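Local coordinates for particle-associated glycoside hydrolase (PDB 6C72), which probably degrades the capsular polysaccharide of its host Acinetobacter baumannii as a phage tailspike depolymerase, opening the way for virus entry, at residues Ile112-Lys115 / Cys116-Tyr119. Sequence-based numbering, arbitrary orientation.
Sequences ILQK and CVDY
D118 OD1 has two partners: the side-chain amide of Q114, with NE2 of Q114 to OD1 of D118 at 2.9 Å, and NZ of K142, which makes a salt bridge. The Q114-D118 pair is an i to i+4 side-chain bridge on the alpha-helix 110-122, which lies between strands 89-91 and 126-129 and probably covers the N-terminal end of the tailspike's parallel beta-helix. The two flat groups are turned 47° apart. OD1 lies almost in the amide plane of Q114, yet the amide nitrogen reaches it from above the carboxylate plane. Q114 gets there because CG stands anti to the backbone N (chi1 -167°) and the chain then bends at chi2 (62°), bringing the amide along the helix to D118. Its OE1 accepts a hydrogen bond from the backbone N of M140, so both ends of the amide are engaged and its rotation should be fixed. The same two residues, Q114 and D118, are also joined through the backbone, N of D118 to O of Q114 at 2.9 Å, one of the four i to i+4 bonds between 112-115 and 116-119. L113 and C116 face the beta-helix, where both pack on V128 of strand 126-129; L113 also reaches A137 and A139 of strand 133-140. One turn along, CG2 of V117 comes within 3.5 Å of the backbone O of L113, while its contact with CD1 of L113 is looser, at 4.5 Å.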
loop_
_atom_site.group_PDB
_atom_site.type_symbol
_atom_site.label_atom_id
_atom_site.label_comp_id
_atom_site.label_asym_id
_atom_site.label_seq_id
_atom_site.Cartn_x
_atom_site.Cartn_y
_atom_site.Cartn_z
ATOM N N ILE A 112 -17.963 11.750 -38.162
ATOM C CA ILE A 112 -18.273 12.941 -37.375
ATOM C C ILE A 112 -17.556 12.900 -36.035
ATOM O O ILE A 112 -16.928 13.887 -35.628
ATOM C CB ILE A 112 -19.793 13.090 -37.193
ATOM C CG1 ILE A 112 -20.454 13.466 -38.526
ATOM C CG2 ILE A 112 -20.111 14.102 -36.092
ATOM C CD1 ILE A 112 -21.947 13.358 -38.482
ATOM N N LEU A 113 -17.637 11.762 -35.329
ATOM C CA LEU A 113 -17.019 11.671 -34.005
ATOM C C LEU A 113 -15.508 11.802 -34.103
ATOM O O LEU A 113 -14.882 12.478 -33.279
ATOM C CB LEU A 113 -17.392 10.356 -33.314
ATOM C CG LEU A 113 -16.798 10.125 -31.916
ATOM C CD1 LEU A 113 -17.107 11.288 -30.989
ATOM C CD2 LEU A 113 -17.283 8.807 -31.297
ATOM N N GLN A 114 -14.908 11.186 -35.128
ATOM C CA GLN A 114 -13.466 11.285 -35.310
ATOM C C GLN A 114 -13.052 12.725 -35.563
ATOM O O GLN A 114 -11.972 13.150 -35.143
ATOM C CB GLN A 114 -13.015 10.388 -36.460
ATOM C CG GLN A 114 -11.506 10.199 -36.500
ATOM C CD GLN A 114 -10.984 9.527 -35.242
ATOM O OE1 GLN A 114 -11.346 8.389 -34.939
ATOM N NE2 GLN A 114 -10.157 10.241 -34.486
ATOM N N LYS A 115 -13.887 13.483 -36.275
ATOM C CA LYS A 115 -13.608 14.899 -36.486
ATOM C C LYS A 115 -13.549 15.644 -35.160
ATOM O O LYS A 115 -12.709 16.533 -34.969
ATOM C CB LYS A 115 -14.673 15.512 -37.389
ATOM C CG LYS A 115 -14.354 15.528 -38.830
ATOM C CD LYS A 115 -15.260 16.555 -39.499
ATOM C CE LYS A 115 -15.928 16.006 -40.744
ATOM N NZ LYS A 115 -14.940 15.978 -41.855
ATOM N N CYS A 116 -14.456 15.313 -34.242
ATOM C CA CYS A 116 -14.484 15.989 -32.953
ATOM C C CYS A 116 -13.224 15.683 -32.146
ATOM O O CYS A 116 -12.586 16.591 -31.601
ATOM C CB CYS A 116 -15.745 15.586 -32.178
ATOM S SG CYS A 116 -17.301 16.096 -32.988
ATOM N N VAL A 117 -12.843 14.408 -32.066
ATOM C CA VAL A 117 -11.652 14.048 -31.300
ATOM C C VAL A 117 -10.418 14.692 -31.920
ATOM O O VAL A 117 -9.570 15.250 -31.211
ATOM C CB VAL A 117 -11.510 12.515 -31.213
ATOM C CG1 VAL A 117 -10.231 12.131 -30.505
ATOM C CG2 VAL A 117 -12.722 11.908 -30.544
ATOM N N ASP A 118 -10.312 14.634 -33.256
ATOM C CA ASP A 118 -9.170 15.213 -33.958
ATOM C C ASP A 118 -9.084 16.719 -33.767
ATOM O O ASP A 118 -7.988 17.263 -33.597
ATOM C CB ASP A 118 -9.237 14.893 -35.449
ATOM C CG ASP A 118 -8.913 13.447 -35.753
ATOM O OD1 ASP A 118 -8.654 12.673 -34.804
ATOM O OD2 ASP A 118 -8.867 13.098 -36.956
ATOM N N TYR A 119 -10.220 17.415 -33.810
ATOM C CA TYR A 119 -10.175 18.869 -33.700
ATOM C C TYR A 119 -9.818 19.312 -32.283
ATOM O O TYR A 119 -9.049 20.267 -32.104
ATOM C CB TYR A 119 -11.501 19.480 -34.146
ATOM C CG TYR A 119 -11.513 20.982 -34.024
ATOM C CD1 TYR A 119 -10.718 21.770 -34.843
ATOM C CD2 TYR A 119 -12.297 21.609 -33.069
ATOM C CE1 TYR A 119 -10.712 23.145 -34.734
ATOM C CE2 TYR A 119 -12.305 22.990 -32.953
ATOM C CZ TYR A 119 -11.512 23.752 -33.794
ATOM O OH TYR A 119 -11.509 25.119 -33.676
#